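PDB 5EZM: 4-amino-4-deoxy-L-arabinose transferase or related glycosyltransferases of PMT family, which probably transfers 4-amino-4-deoxy-L-arabinose from a polyprenyl-phosphate carrier to lipid A, as a zinc-binding membrane glycosyltransferase of the GT-C fold. Local coordinates for residues Y62-W75 and H92-L105. Numbering follows the deposited sequence.
With MPG ([(Z)-octadec-9-enyl] (2R)-2,3-bis(oxidanyl)propanoate), chain B; MPG ([(Z)-octadec-9-enyl] (2R)-2,3-bis(oxidanyl)propanoate), chain C; MPG ([(Z)-octadec-9-enyl] (2R)-2,3-bis(oxidanyl)propanoate), chain H; MPG ([(Z)-octadec-9-enyl] (2R)-2,3-bis(oxidanyl)propanoate), chain P.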
loop_
_atom_site.group_PDB
_atom_site.type_symbol
_atom_site.label_atom_id
_atom_site.label_comp_id
_atom_site.label_asym_id
_atom_site.label_seq_id
_atom_site.Cartn_x
_atom_site.Cartn_y
_atom_site.Cartn_z
ATOM N N TYR A 62 2.371 -0.324 10.353
ATOM C CA TYR A 62 2.754 1.052 10.068
ATOM C C TYR A 62 1.913 2.043 10.863
ATOM O O TYR A 62 2.424 3.092 11.282
ATOM C CB TYR A 62 2.668 1.309 8.564
ATOM C CG TYR A 62 3.593 0.395 7.794
ATOM C CD1 TYR A 62 4.928 0.265 8.160
ATOM C CD2 TYR A 62 3.126 -0.372 6.736
ATOM C CE1 TYR A 62 5.778 -0.582 7.479
ATOM C CE2 TYR A 62 3.973 -1.226 6.045
ATOM C CZ TYR A 62 5.297 -1.326 6.422
ATOM O OH TYR A 62 6.144 -2.171 5.741
ATOM N N ALA A 63 0.638 1.722 11.111
ATOM C CA ALA A 63 -0.176 2.603 11.943
ATOM C C ALA A 63 0.377 2.683 13.359
ATOM O O ALA A 63 0.372 3.756 13.978
ATOM C CB ALA A 63 -1.626 2.126 11.960
ATOM N N GLU A 64 0.881 1.560 13.880
ATOM C CA GLU A 64 1.388 1.527 15.249
ATOM C C GLU A 64 2.773 2.146 15.353
ATOM O O GLU A 64 3.045 2.895 16.296
ATOM C CB GLU A 64 1.415 0.093 15.775
ATOM C CG GLU A 64 2.170 -0.064 17.094
ATOM C CD GLU A 64 1.551 0.724 18.244
ATOM O OE1 GLU A 64 0.378 1.137 18.139
ATOM O OE2 GLU A 64 2.239 0.927 19.265
ATOM N N ILE A 65 3.667 1.830 14.414
ATOM C CA ILE A 65 4.961 2.507 14.372
ATOM C C ILE A 65 4.756 4.013 14.339
ATOM O O ILE A 65 5.361 4.764 15.115
ATOM C CB ILE A 65 5.782 2.024 13.165
ATOM C CG1 ILE A 65 6.250 0.584 13.383
ATOM C CG2 ILE A 65 6.967 2.939 12.934
ATOM C CD1 ILE A 65 6.920 -0.035 12.179
ATOM N N SER A 66 3.870 4.474 13.455
ATOM C CA SER A 66 3.595 5.904 13.382
ATOM C C SER A 66 3.000 6.422 14.683
ATOM O O SER A 66 3.307 7.541 15.106
ATOM C CB SER A 66 2.671 6.198 12.206
ATOM O OG SER A 66 3.334 5.930 10.985
ATOM N N ARG A 67 2.152 5.625 15.338
ATOM C CA ARG A 67 1.620 6.043 16.631
ATOM C C ARG A 67 2.741 6.252 17.644
ATOM O O ARG A 67 2.775 7.265 18.349
ATOM C CB ARG A 67 0.615 5.020 17.159
ATOM C CG ARG A 67 -0.065 5.466 18.450
ATOM C CD ARG A 67 -0.800 4.325 19.137
ATOM N NE ARG A 67 0.116 3.361 19.739
ATOM C CZ ARG A 67 0.667 3.507 20.938
ATOM N NH1 ARG A 67 1.486 2.579 21.412
ATOM N NH2 ARG A 67 0.401 4.584 21.665
ATOM N N GLU A 68 3.672 5.298 17.726
ATOM C CA GLU A 68 4.746 5.396 18.708
ATOM C C GLU A 68 5.656 6.577 18.412
ATOM O O GLU A 68 6.093 7.277 19.333
ATOM C CB GLU A 68 5.541 4.092 18.749
ATOM C CG GLU A 68 4.769 2.938 19.367
ATOM C CD GLU A 68 5.520 1.628 19.303
ATOM O OE1 GLU A 68 6.749 1.625 19.540
ATOM O OE2 GLU A 68 4.880 0.598 19.008
ATOM N N MET A 69 5.955 6.812 17.132
ATOM C CA MET A 69 6.717 8.001 16.767
ATOM C C MET A 69 5.974 9.264 17.186
ATOM O O MET A 69 6.574 10.201 17.726
ATOM C CB MET A 69 6.986 7.996 15.263
ATOM C CG MET A 69 7.852 9.136 14.768
ATOM S SD MET A 69 8.187 9.000 13.000
ATOM C CE MET A 69 9.076 7.450 12.913
ATOM N N PHE A 70 4.656 9.281 16.971
ATOM C CA PHE A 70 3.825 10.421 17.341
ATOM C C PHE A 70 3.853 10.668 18.845
ATOM O O PHE A 70 3.913 11.819 19.293
ATOM C CB PHE A 70 2.399 10.164 16.852
ATOM C CG PHE A 70 1.388 11.178 17.302
ATOM C CD1 PHE A 70 1.556 12.523 17.026
ATOM C CD2 PHE A 70 0.237 10.772 17.955
ATOM C CE1 PHE A 70 0.608 13.451 17.423
ATOM C CE2 PHE A 70 -0.712 11.691 18.352
ATOM C CZ PHE A 70 -0.527 13.033 18.085
ATOM N N ALA A 71 3.820 9.600 19.640
ATOM C CA ALA A 71 3.804 9.737 21.088
ATOM C C ALA A 71 5.178 10.032 21.667
ATOM O O ALA A 71 5.262 10.567 22.778
ATOM C CB ALA A 71 3.243 8.469 21.734
ATOM N N SER A 72 6.251 9.698 20.953
ATOM C CA SER A 72 7.598 9.897 21.472
ATOM C C SER A 72 8.272 11.150 20.940
ATOM O O SER A 72 9.089 11.745 21.649
ATOM C CB SER A 72 8.482 8.691 21.145
ATOM O OG SER A 72 8.779 8.641 19.762
ATOM N N GLY A 73 7.953 11.567 19.716
ATOM C CA GLY A 73 8.631 12.680 19.090
ATOM C C GLY A 73 9.943 12.333 18.421
ATOM O O GLY A 73 10.524 13.196 17.750
ATOM N N ASP A 74 10.429 11.104 18.575
ATOM C CA ASP A 74 11.672 10.672 17.942
ATOM C C ASP A 74 11.366 10.290 16.500
ATOM O O ASP A 74 10.891 9.188 16.224
ATOM C CB ASP A 74 12.286 9.505 18.709
ATOM C CG ASP A 74 13.722 9.229 18.306
ATOM O OD1 ASP A 74 14.146 9.676 17.221
ATOM O OD2 ASP A 74 14.431 8.556 19.081
ATOM N N TRP A 75 11.641 11.206 15.574
ATOM C CA TRP A 75 11.424 10.970 14.154
ATOM C C TRP A 75 12.625 10.333 13.468
ATOM O O TRP A 75 12.629 10.218 12.239
ATOM C CB TRP A 75 11.073 12.281 13.444
ATOM C CG TRP A 75 9.707 12.816 13.754
ATOM C CD1 TRP A 75 9.015 12.689 14.926
ATOM C CD2 TRP A 75 8.859 13.559 12.868
ATOM N NE1 TRP A 75 7.793 13.312 14.824
ATOM C CE2 TRP A 75 7.674 13.854 13.571
ATOM C CE3 TRP A 75 8.989 14.007 11.549
ATOM C CZ2 TRP A 75 6.630 14.576 13.000
ATOM C CZ3 TRP A 75 7.951 14.722 10.985
ATOM C CH2 TRP A 75 6.787 15.000 11.709
ATOM N N HIS A 92 7.108 7.394 5.032
ATOM C CA HIS A 92 5.714 7.019 5.245
ATOM C C HIS A 92 5.284 7.316 6.676
ATOM O O HIS A 92 4.192 7.852 6.913
ATOM C CB HIS A 92 5.519 5.537 4.915
ATOM C CG HIS A 92 4.122 5.042 5.124
ATOM N ND1 HIS A 92 3.236 4.853 4.085
ATOM C CD2 HIS A 92 3.459 4.686 6.252
ATOM C CE1 HIS A 92 2.088 4.406 4.563
ATOM N NE2 HIS A 92 2.196 4.298 5.876
ATOM N N MET A 93 6.149 7.000 7.643
ATOM C CA MET A 93 5.820 7.268 9.037
ATOM C C MET A 93 5.777 8.763 9.319
ATOM O O MET A 93 4.913 9.227 10.066
ATOM C CB MET A 93 6.817 6.565 9.959
ATOM C CG MET A 93 6.529 5.080 10.130
ATOM S SD MET A 93 6.872 4.100 8.651
ATOM C CE MET A 93 8.634 3.832 8.826
ATOM N N TRP A 94 6.699 9.533 8.733
ATOM C CA TRP A 94 6.655 10.984 8.882
ATOM C C TRP A 94 5.307 11.536 8.435
ATOM O O TRP A 94 4.666 12.317 9.156
ATOM C CB TRP A 94 7.786 11.628 8.082
ATOM C CG TRP A 94 9.143 11.379 8.640
ATOM C CD1 TRP A 94 9.445 10.868 9.871
ATOM C CD2 TRP A 94 10.394 11.629 7.990
ATOM N NE1 TRP A 94 10.811 10.787 10.028
ATOM C CE2 TRP A 94 11.416 11.248 8.887
ATOM C CE3 TRP A 94 10.751 12.141 6.736
ATOM C CZ2 TRP A 94 12.768 11.360 8.570
ATOM C CZ3 TRP A 94 12.099 12.252 6.423
ATOM C CH2 TRP A 94 13.089 11.861 7.336
ATOM N N VAL A 95 4.853 11.125 7.248
ATOM C CA VAL A 95 3.577 11.615 6.732
ATOM C C VAL A 95 2.440 11.197 7.654
ATOM O O VAL A 95 1.597 12.018 8.041
ATOM C CB VAL A 95 3.350 11.118 5.294
ATOM C CG1 VAL A 95 1.997 11.590 4.784
ATOM C CG2 VAL A 95 4.470 11.605 4.383
ATOM N N THR A 96 2.410 9.915 8.035
ATOM C CA THR A 96 1.343 9.440 8.909
ATOM C C THR A 96 1.331 10.205 10.225
ATOM O O THR A 96 0.260 10.489 10.771
ATOM C CB THR A 96 1.488 7.938 9.168
ATOM O OG1 THR A 96 1.543 7.229 7.922
ATOM C CG2 THR A 96 0.301 7.424 9.984
ATOM N N VAL A 97 2.508 10.566 10.739
ATOM C CA VAL A 97 2.577 11.261 12.020
ATOM C C VAL A 97 2.061 12.687 11.882
ATOM O O VAL A 97 1.371 13.198 12.775
ATOM C CB VAL A 97 4.009 11.229 12.584
ATOM C CG1 VAL A 97 4.158 12.240 13.703
ATOM C CG2 VAL A 97 4.338 9.843 13.104
ATOM N N VAL A 98 2.390 13.357 10.774
ATOM C CA VAL A 98 1.783 14.662 10.527
ATOM C C VAL A 98 0.265 14.531 10.485
ATOM O O VAL A 98 -0.465 15.348 11.068
ATOM C CB VAL A 98 2.342 15.285 9.234
ATOM C CG1 VAL A 98 1.617 16.581 8.917
ATOM C CG2 VAL A 98 3.831 15.534 9.373
ATOM N N GLY A 99 -0.232 13.484 9.821
ATOM C CA GLY A 99 -1.666 13.238 9.819
ATOM C C GLY A 99 -2.229 13.069 11.218
ATOM O O GLY A 99 -3.300 13.595 11.534
ATOM N N TYR A 100 -1.512 12.337 12.076
ATOM C CA TYR A 100 -1.946 12.160 13.460
ATOM C C TYR A 100 -1.998 13.494 14.195
ATOM O O TYR A 100 -2.931 13.756 14.963
ATOM C CB TYR A 100 -1.005 11.200 14.190
ATOM C CG TYR A 100 -1.153 9.740 13.827
ATOM C CD1 TYR A 100 -2.291 9.269 13.186
ATOM C CD2 TYR A 100 -0.154 8.828 14.143
ATOM C CE1 TYR A 100 -2.425 7.927 12.864
ATOM C CE2 TYR A 100 -0.278 7.489 13.829
ATOM C CZ TYR A 100 -1.414 7.041 13.188
ATOM O OH TYR A 100 -1.533 5.703 12.873
ATOM N N GLU A 101 -0.988 14.343 13.982
ATOM C CA GLU A 101 -0.970 15.652 14.620
ATOM C C GLU A 101 -2.132 16.519 14.156
ATOM O O GLU A 101 -2.660 17.315 14.938
ATOM C CB GLU A 101 0.363 16.351 14.340
ATOM C CG GLU A 101 0.462 17.757 14.908
ATOM C CD GLU A 101 0.423 17.779 16.424
ATOM O OE1 GLU A 101 0.902 16.809 17.049
ATOM O OE2 GLU A 101 -0.087 18.768 16.992
ATOM N N LEU A 102 -2.555 16.379 12.899
ATOM C CA LEU A 102 -3.663 17.210 12.434
ATOM C C LEU A 102 -5.020 16.654 12.858
ATOM O O LEU A 102 -5.892 17.414 13.293
ATOM C CB LEU A 102 -3.606 17.370 10.913
ATOM C CG LEU A 102 -2.428 18.195 10.388
ATOM C CD1 LEU A 102 -2.605 18.512 8.915
ATOM C CD2 LEU A 102 -2.260 19.468 11.206
ATOM N N PHE A 103 -5.220 15.339 12.749
ATOM C CA PHE A 103 -6.548 14.757 12.889
ATOM C C PHE A 103 -6.629 13.646 13.933
ATOM O O PHE A 103 -7.638 12.929 13.972
ATOM C CB PHE A 103 -7.030 14.223 11.537
ATOM C CG PHE A 103 -6.738 15.138 10.385
ATOM C CD1 PHE A 103 -7.429 16.330 10.235
ATOM C CD2 PHE A 103 -5.777 14.806 9.445
ATOM C CE1 PHE A 103 -7.163 17.176 9.170
ATOM C CE2 PHE A 103 -5.504 15.649 8.378
ATOM C CZ PHE A 103 -6.199 16.835 8.241
ATOM N N GLY A 104 -5.610 13.477 14.771
ATOM C CA GLY A 104 -5.653 12.469 15.815
ATOM C C GLY A 104 -5.563 11.054 15.262
ATOM O O GLY A 104 -5.532 10.815 14.055
ATOM N N LEU A 105 -5.520 10.096 16.186
ATOM C CA LEU A 105 -5.391 8.696 15.818
ATOM C C LEU A 105 -6.705 8.157 15.271
ATOM O O LEU A 105 -7.792 8.585 15.668
ATOM C CB LEU A 105 -4.958 7.859 17.019
ATOM C CG LEU A 105 -3.600 8.207 17.621
ATOM C CD1 LEU A 105 -3.363 7.396 18.888
ATOM C CD2 LEU A 105 -2.508 7.949 16.606
HETATM C C2 MPG B . 5.205 18.675 10.984
HETATM C C3 MPG B . 5.705 18.349 12.386
HETATM C C4 MPG B . 4.651 17.620 13.206
HETATM C C5 MPG B . 4.876 17.754 14.721
HETATM C C6 MPG B . 4.181 16.635 15.513
HETATM C C7 MPG B . 4.443 16.743 17.027
HETATM C C8 MPG B . 4.548 15.354 17.703
HETATM C C9 MPG B . 4.881 15.450 19.212
HETATM C C1 MPG B . 6.298 19.261 10.087
HETATM C C2 MPG C . 8.789 17.390 18.785
HETATM C C3 MPG C . 8.420 17.417 17.308
HETATM C C4 MPG C . 9.470 16.742 16.440
HETATM C C5 MPG C . 9.441 17.251 14.988
HETATM C C6 MPG C . 10.376 16.453 14.067
HETATM C C1 MPG C . 7.959 18.378 19.610
HETATM C C2 MPG H . 3.873 15.890 5.139
HETATM C C3 MPG H . 3.200 16.105 3.787
HETATM C C4 MPG H . 1.686 15.931 3.814
HETATM C C5 MPG H . 1.138 15.422 5.160
HETATM C C6 MPG H . -0.399 15.344 5.184
HETATM C C7 MPG H . -0.932 14.578 6.411
HETATM C C1 MPG H . 5.402 15.895 5.044
HETATM C C2 MPG P . 14.458 15.007 11.844
HETATM C C3 MPG P . 14.789 13.659 11.215
HETATM C C4 MPG P . 15.545 13.761 9.896
HETATM C C5 MPG P . 15.220 15.030 9.086
HETATM C C6 MPG P . 15.589 14.878 7.600
HETATM C C7 MPG P . 14.905 15.930 6.704
HETATM C C8 MPG P . 14.564 15.374 5.299
HETATM C C9 MPG P . 13.718 16.357 4.450
HETATM C C10 MPG P . 12.578 15.636 3.673
HETATM C C11 MPG P . 12.166 16.381 2.384
HETATM C C12 MPG P . 10.672 16.130 1.982
HETATM C C1 MPG P . 13.588 14.862 13.095
#
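Knobs-into-holes packing joins helices 58-72 and 91-103 in the GT-C fold of this membrane transferase: Ser66 sits among Met93, Thr96, Val97 and Tyr100, and Met93 in return among Tyr62, Ile65, Ser66 and Met69. The short helical segments cross at -64°, their axes 8.8 Å apart. Ser66 OG turns back to hydrogen-bond Tyr62 O, which also accepts from Ser66 N on the opposite face of its carbonyl plane. Tyr100 runs edge-on along the backbone of helix 58-72, and its OH donates to Ala63 O at 2.9 Å, a carbonyl that also takes the helical bond from Arg67 N. One face of this phenol ring is covered by Leu105 CD2. Tyr100 CB in turn lies almost centrally over a face of the Phe70 ring, a CH-pi contact 3.9 Å from the ring centroid, while Glu101 OE1 comes to the edge of that ring.

Beyond the turn at Gly73, the chain folds back so that Trp94 NE1 donates to Trp75 O (2.9 Å, N-H...O angle 161°) in the carbonyl plane, on a lone pair. The two indoles are nearly parallel but slid apart, with Trp75 CE3 3.6 Å from Trp94 CD1. With CG anti to its own carbonyl carbon (chi1 -72°), Trp75 carries CZ2 to within 3.5 Å of Val97 CG1; C6 of the chain C MPG covers one indole face, and Met69 SD lies toward the rim of the other. A serine in place of Trp75 would probably leave Val97 CG1 and the lipid chains without their aromatic partner and open a gap beside Trp94.

Outside the pair, Trp250 meets Trp94 edge-to-face, helix 107-110 packs on Tyr100, helix 112-133 touches His92 and Val95, and strand 79-80 flanks Ile65.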